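Local coordinates for uncharacterized conserved (PDB 7O21), which probably trims peptidoglycan as a YkuD-family LD-carboxypeptidase and is linked to the curved shape of the predatory Bdellovibrio cell, at residues Tyr93-Arg98 with Thr171-Phe176; Ala111-Thr116 with Gly132-Ala137. One frame throughout, in Å; residues are numbered along the deposited sequence.

Contact 1. Residues Tyr93-Arg98 with Thr171-Phe176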
loop_
_atom_site.group_PDB
_atom_site.type_symbol
_atom_site.label_atom_id
_atom_site.label_comp_id
_atom_site.label_asym_id
_atom_site.label_seq_id
_atom_site.Cartn_x
_atom_site.Cartn_y
_atom_site.Cartn_z
ATOM N N TYR A 93 -6.524 -10.360 7.153
ATOM C CA TYR A 93 -6.265 -9.581 5.948
ATOM C C TYR A 93 -7.528 -8.884 5.461
ATOM O O TYR A 93 -8.619 -9.059 5.995
ATOM C CB TYR A 93 -5.695 -10.485 4.839
ATOM C CG TYR A 93 -4.420 -11.121 5.315
ATOM C CD1 TYR A 93 -3.264 -10.363 5.453
ATOM C CD2 TYR A 93 -4.396 -12.444 5.725
ATOM C CE1 TYR A 93 -2.113 -10.918 5.946
ATOM C CE2 TYR A 93 -3.234 -13.011 6.218
ATOM C CZ TYR A 93 -2.100 -12.238 6.325
ATOM O OH TYR A 93 -0.943 -12.787 6.835
ATOM N N PHE A 94 -7.360 -8.024 4.463
ATOM C CA PHE A 94 -8.457 -7.268 3.808
ATOM C C PHE A 94 -8.290 -7.469 2.294
ATOM O O PHE A 94 -7.172 -7.543 1.826
ATOM C CB PHE A 94 -8.403 -5.774 4.182
ATOM C CG PHE A 94 -8.763 -5.434 5.614
ATOM C CD1 PHE A 94 -7.856 -5.598 6.651
ATOM C CD2 PHE A 94 -10.029 -4.968 5.945
ATOM C CE1 PHE A 94 -8.217 -5.324 7.963
ATOM C CE2 PHE A 94 -10.382 -4.693 7.254
ATOM C CZ PHE A 94 -9.465 -4.862 8.256
ATOM N N LEU A 95 -9.386 -7.623 1.570
ATOM C CA LEU A 95 -9.341 -7.763 0.120
ATOM C C LEU A 95 -9.229 -6.392 -0.537
ATOM O O LEU A 95 -9.945 -5.457 -0.163
ATOM C CB LEU A 95 -10.594 -8.487 -0.360
ATOM C CG LEU A 95 -10.673 -9.899 0.245
ATOM C CD1 LEU A 95 -12.099 -10.412 0.249
ATOM C CD2 LEU A 95 -9.731 -10.846 -0.493
ATOM N N GLN A 96 -8.336 -6.289 -1.512
ATOM C CA GLN A 96 -7.992 -4.970 -2.091
ATOM C C GLN A 96 -8.478 -4.746 -3.524
ATOM O O GLN A 96 -9.022 -3.701 -3.752
ATOM C CB GLN A 96 -6.475 -4.803 -2.028
ATOM C CG GLN A 96 -5.899 -4.812 -0.622
ATOM C CD GLN A 96 -4.475 -4.319 -0.574
ATOM O OE1 GLN A 96 -3.587 -4.862 -1.211
ATOM N NE2 GLN A 96 -4.246 -3.247 0.162
ATOM N N GLU A 97 -8.098 -5.598 -4.468
ATOM C CA GLU A 97 -8.430 -5.378 -5.868
ATOM C C GLU A 97 -9.066 -6.624 -6.457
ATOM O O GLU A 97 -8.803 -7.745 -6.018
ATOM C CB GLU A 97 -7.168 -5.092 -6.696
ATOM C CG GLU A 97 -6.399 -3.843 -6.299
ATOM C CD GLU A 97 -5.100 -3.695 -7.081
ATOM O OE1 GLU A 97 -5.062 -4.081 -8.267
ATOM O OE2 GLU A 97 -4.110 -3.213 -6.496
ATOM N N ARG A 98 -9.892 -6.413 -7.474
ATOM C CA ARG A 98 -10.538 -7.483 -8.217
ATOM C C ARG A 98 -9.896 -7.571 -9.597
ATOM O O ARG A 98 -9.734 -6.555 -10.284
ATOM C CB ARG A 98 -12.034 -7.190 -8.330
ATOM C CG ARG A 98 -12.850 -8.176 -9.155
ATOM C CD ARG A 98 -14.302 -7.706 -9.226
ATOM N NE ARG A 98 -15.040 -8.360 -10.305
ATOM C CZ ARG A 98 -16.330 -8.674 -10.245
ATOM N NH1 ARG A 98 -17.034 -8.393 -9.156
ATOM N NH2 ARG A 98 -16.921 -9.267 -11.274
ATOM N N THR A 171 -13.496 -5.434 2.811
ATOM C CA THR A 171 -13.935 -6.731 3.351
ATOM C C THR A 171 -12.762 -7.528 3.921
ATOM O O THR A 171 -11.821 -7.849 3.180
ATOM C CB THR A 171 -14.666 -7.542 2.278
ATOM O OG1 THR A 171 -15.861 -6.843 1.912
ATOM C CG2 THR A 171 -15.044 -8.939 2.809
ATOM N N PRO A 172 -12.801 -7.920 5.193
ATOM C CA PRO A 172 -11.746 -8.790 5.731
ATOM C C PRO A 172 -11.813 -10.189 5.153
ATOM O O PRO A 172 -12.889 -10.720 4.868
ATOM C CB PRO A 172 -12.059 -8.851 7.234
ATOM C CG PRO A 172 -12.931 -7.667 7.511
ATOM C CD PRO A 172 -13.721 -7.441 6.240
ATOM N N ILE A 173 -10.640 -10.797 5.012
ATOM C CA ILE A 173 -10.525 -12.238 4.830
ATOM C C ILE A 173 -9.608 -12.755 5.928
ATOM O O ILE A 173 -8.470 -12.290 6.077
ATOM C CB ILE A 173 -10.060 -12.627 3.415
ATOM C CG1 ILE A 173 -10.016 -14.140 3.281
ATOM C CG2 ILE A 173 -8.707 -11.964 3.045
ATOM C CD1 ILE A 173 -9.934 -14.619 1.835
ATOM N N LEU A 174 -10.133 -13.658 6.748
ATOM C CA LEU A 174 -9.409 -14.241 7.870
ATOM C C LEU A 174 -8.974 -15.628 7.432
ATOM O O LEU A 174 -9.820 -16.466 7.104
ATOM C CB LEU A 174 -10.318 -14.348 9.088
ATOM C CG LEU A 174 -10.957 -13.047 9.584
ATOM C CD1 LEU A 174 -11.780 -13.290 10.859
ATOM C CD2 LEU A 174 -9.918 -11.960 9.790
ATOM N N ILE A 175 -7.670 -15.859 7.390
ATOM C CA ILE A 175 -7.106 -17.083 6.838
ATOM C C ILE A 175 -6.437 -17.809 7.995
ATOM O O ILE A 175 -5.341 -17.441 8.421
ATOM C CB ILE A 175 -6.132 -16.794 5.686
ATOM C CG1 ILE A 175 -6.843 -16.014 4.556
ATOM C CG2 ILE A 175 -5.535 -18.109 5.143
ATOM C CD1 ILE A 175 -5.921 -15.489 3.454
ATOM N N PHE A 176 -7.093 -18.839 8.530
ATOM C CA PHE A 176 -6.661 -19.470 9.774
ATOM C C PHE A 176 -6.418 -20.949 9.528
ATOM O O PHE A 176 -7.240 -21.614 8.887
ATOM C CB PHE A 176 -7.734 -19.298 10.854
ATOM C CG PHE A 176 -7.981 -17.853 11.275
ATOM C CD1 PHE A 176 -7.011 -16.876 11.092
ATOM C CD2 PHE A 176 -9.185 -17.495 11.868
ATOM C CE1 PHE A 176 -7.235 -15.552 11.507
ATOM C CE2 PHE A 176 -9.419 -16.177 12.283
ATOM C CZ PHE A 176 -8.443 -15.206 12.093
#
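Ile173 turns CG1 anti to its backbone N (chi1 -178°), which places CG2 between N and the carbonyl carbon, facing strand 91-99. There this methyl touches two side chains: Tyr93 CB lies 3.8 Å from Ile173 CG2, and Leu95 CD2 is equally close to Ile173 CG2 at 3.8 Å. Tyr93 carries its ring beside its own backbone N, and Tyr93 CD2 lies 4.1 Å from Ile175 CD1, the two side chains crossing at about a right angle. The other face of the sheet holds Phe94 and Pro172, with Phe94 CE2 3.9 Å from Pro172 CG. The backbones form a short antiparallel ladder. Tyr93 and Ile173 are the hydrogen-bonded pair: Tyr93 N gives to Ile173 O at 2.9 Å, and Ile173 N returns to Tyr93 O at 2.8 Å, approaching from 54° out of the carbonyl plane. Beyond them Leu95 N reaches Thr171 O at 2.9 Å in a nearly straight bond, and the backbone of Leu95 also bonds to Gly169. The short strand segments run antiparallel but strongly skewed, their directions at 131°. On its far side, strand 172-176 pairs with strand 42-47 through Ile44, helping to close the mixed sheet of the catalytic domain. Tyr93 OH bonds to Asp123, and Thr171 OG1 to Ser40. In the non-hydrogen-bonded pair Pro172 CA lies 3.1 Å from Tyr93 O, a CA-H...O contact added to the bond that oxygen takes from Ile173 N. Main-chain bonds therefore set the register, while the side chains across this mostly buried seam meet through apolar packing without a polar link.

Contact 2. Residues Ala111-Thr116 with Gly132-Ala137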
loop_
_atom_site.group_PDB
_atom_site.type_symbol
_atom_site.label_atom_id
_atom_site.label_comp_id
_atom_site.label_asym_id
_atom_site.label_seq_id
_atom_site.Cartn_x
_atom_site.Cartn_y
_atom_site.Cartn_z
ATOM N N ALA A 111 -12.014 -17.606 -12.988
ATOM C CA ALA A 111 -12.748 -16.461 -13.501
ATOM C C ALA A 111 -12.433 -15.159 -12.783
ATOM O O ALA A 111 -12.655 -14.091 -13.358
ATOM C CB ALA A 111 -14.252 -16.721 -13.430
ATOM N N LEU A 112 -11.919 -15.205 -11.555
ATOM C CA LEU A 112 -11.753 -13.983 -10.786
ATOM C C LEU A 112 -10.680 -14.212 -9.742
ATOM O O LEU A 112 -10.511 -15.322 -9.242
ATOM C CB LEU A 112 -13.046 -13.606 -10.049
ATOM C CG LEU A 112 -14.205 -12.884 -10.731
ATOM C CD1 LEU A 112 -15.288 -12.599 -9.695
ATOM C CD2 LEU A 112 -13.747 -11.592 -11.374
ATOM N N ALA A 113 -9.996 -13.133 -9.374
ATOM C CA ALA A 113 -9.092 -13.148 -8.234
ATOM C C ALA A 113 -9.293 -11.871 -7.448
ATOM O O ALA A 113 -9.577 -10.815 -8.017
ATOM C CB ALA A 113 -7.614 -13.233 -8.638
ATOM N N PHE A 114 -9.124 -11.969 -6.135
ATOM C CA PHE A 114 -9.113 -10.808 -5.261
ATOM C C PHE A 114 -7.782 -10.780 -4.536
ATOM O O PHE A 114 -7.375 -11.785 -3.946
ATOM C CB PHE A 114 -10.255 -10.884 -4.251
ATOM C CG PHE A 114 -11.607 -10.766 -4.875
ATOM C CD1 PHE A 114 -12.280 -11.903 -5.312
ATOM C CD2 PHE A 114 -12.207 -9.520 -5.046
ATOM C CE1 PHE A 114 -13.523 -11.803 -5.904
ATOM C CE2 PHE A 114 -13.458 -9.418 -5.646
ATOM C CZ PHE A 114 -14.115 -10.564 -6.075
ATOM N N THR A 115 -7.094 -9.641 -4.607
ATOM C CA THR A 115 -5.817 -9.532 -3.926
ATOM C C THR A 115 -6.048 -9.202 -2.458
ATOM O O THR A 115 -7.121 -8.733 -2.064
ATOM C CB THR A 115 -4.976 -8.433 -4.572
ATOM O OG1 THR A 115 -5.600 -7.158 -4.328
ATOM C CG2 THR A 115 -4.856 -8.661 -6.087
ATOM N N THR A 116 -5.014 -9.417 -1.658
ATOM C CA THR A 116 -5.052 -9.069 -0.242
ATOM C C THR A 116 -3.980 -8.031 0.084
ATOM O O THR A 116 -3.180 -7.616 -0.770
ATOM C CB THR A 116 -4.834 -10.298 0.645
ATOM O OG1 THR A 116 -3.459 -10.719 0.564
ATOM C CG2 THR A 116 -5.783 -11.457 0.274
ATOM N N GLY A 132 2.826 -13.660 -2.399
ATOM C CA GLY A 132 1.567 -12.986 -2.137
ATOM C C GLY A 132 0.419 -13.950 -1.902
ATOM O O GLY A 132 0.472 -15.138 -2.232
ATOM N N ILE A 133 -0.650 -13.415 -1.312
ATOM C CA ILE A 133 -1.858 -14.179 -1.021
ATOM C C ILE A 133 -3.006 -13.527 -1.766
ATOM O O ILE A 133 -3.290 -12.338 -1.560
ATOM C CB ILE A 133 -2.168 -14.219 0.483
ATOM C CG1 ILE A 133 -0.999 -14.821 1.261
ATOM C CG2 ILE A 133 -3.444 -15.002 0.751
ATOM C CD1 ILE A 133 -1.290 -14.994 2.735
ATOM N N TRP A 134 -3.693 -14.319 -2.593
ATOM C CA TRP A 134 -4.921 -13.930 -3.260
ATOM C C TRP A 134 -5.999 -14.944 -2.908
ATOM O O TRP A 134 -5.710 -16.091 -2.551
ATOM C CB TRP A 134 -4.769 -13.993 -4.788
ATOM C CG TRP A 134 -3.912 -12.938 -5.434
ATOM C CD1 TRP A 134 -3.199 -11.954 -4.819
ATOM C CD2 TRP A 134 -3.703 -12.773 -6.839
ATOM N NE1 TRP A 134 -2.542 -11.188 -5.761
ATOM C CE2 TRP A 134 -2.843 -11.670 -7.011
ATOM C CE3 TRP A 134 -4.159 -13.458 -7.973
ATOM C CZ2 TRP A 134 -2.438 -11.224 -8.272
ATOM C CZ3 TRP A 134 -3.752 -13.023 -9.222
ATOM C CH2 TRP A 134 -2.906 -11.911 -9.364
ATOM N N LEU A 135 -7.252 -14.519 -3.061
ATOM C CA LEU A 135 -8.399 -15.421 -3.105
ATOM C C LEU A 135 -8.800 -15.545 -4.573
ATOM O O LEU A 135 -9.071 -14.531 -5.224
ATOM C CB LEU A 135 -9.553 -14.825 -2.297
ATOM C CG LEU A 135 -10.939 -15.427 -2.549
ATOM C CD1 LEU A 135 -11.094 -16.871 -2.022
ATOM C CD2 LEU A 135 -11.980 -14.518 -1.916
ATOM N N HIS A 136 -8.764 -16.757 -5.121
ATOM C CA HIS A 136 -9.031 -16.879 -6.550
ATOM C C HIS A 136 -9.654 -18.229 -6.862
ATOM O O HIS A 136 -9.914 -19.034 -5.972
ATOM C CB HIS A 136 -7.776 -16.607 -7.397
ATOM C CG HIS A 136 -6.676 -17.606 -7.219
ATOM N ND1 HIS A 136 -6.706 -18.863 -7.795
ATOM C CD2 HIS A 136 -5.489 -17.518 -6.570
ATOM C CE1 HIS A 136 -5.590 -19.506 -7.493
ATOM N NE2 HIS A 136 -4.836 -18.711 -6.750
ATOM N N ALA A 137 -9.932 -18.454 -8.143
ATOM C CA ALA A 137 -10.517 -19.706 -8.584
ATOM C C ALA A 137 -9.505 -20.469 -9.440
ATOM O O ALA A 137 -8.292 -20.200 -9.383
ATOM C CB ALA A 137 -11.847 -19.432 -9.284
HETATM O O HOH W 1 -2.092 -9.409 -2.696
#
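Thr115 and Trp134 lie side by side in a non-hydrogen-bonded pair of an antiparallel ladder, within the mixed sheet of the YkuD catalytic domain. This is the tightly packed face. Thr115 puts OG1 between N and the carbonyl carbon (chi1 67°), where it is hydrogen-bonded to Glu97 N, and CG2 beside its backbone N, over one face of the indole: the methyl stands 3.8 Å from the centroid of the Trp134 five-membered ring, 27° off the normal, a CH-pi contact. Farther along the ring, Ala113 CB comes within 3.5 Å of Trp134 CE3 and also packs on CB of His136. Between these pairs Phe114 and Leu135 exchange two strong backbone bonds, Phe114 N to Leu135 O at 2.7 Å and Leu135 N to Phe114 O at 2.9 Å. Their side chains, on the opposite face, meet more loosely, with Phe114 CD1 4.3 Å from Leu135 CD2; there helix 156-163 packs on Leu135 through Ile159.

The backbone bonds weaken at both ends of the ladder. At one, Ala137 N makes a weak bond of 3.4 Å to Leu112 O. At the other, the bond from Thr116 N to Ile133 O is weak too, but the threonine hydroxyl keeps that end tight: Thr116 OG1 donates to Ile133 O at 2.7 Å while accepting from Tyr118 N. A water in the plane of the indole, at its edge, donates to Thr116 O and weakly to Ile133 O. His136, the predicted proton donor/acceptor, packs edge-to-face with Tyr109 and touches Cys151. Its rotation is further fixed by ND1, which donates in the ring plane to Ala137 O at 2.6 Å.

Contacts 1 and 2 are two seams of one sheet, separated by the seam between strands 91-99 and 113-116, their centres about 9 Å apart; contact 2 is nested inside the loop closed by contact 1. Backbone bonds probably join them, Gln96 N to Thr115 O at 2.8 Å and Thr115 N to Glu97 O at 2.9 Å, and Thr116 packs on Ile173. Contact 2 carries His136, its side chain about 4 Å from that of Cys151, the predicted nucleophile, and Trp134, its side chain about 4 Å from a bound thiocyanate, probably from the crystallisation liquor. Contact 1 stands farther back, side chains of Ile175 and Cys151 about 8 Å apart, Leu95 and His136 about 9 Å.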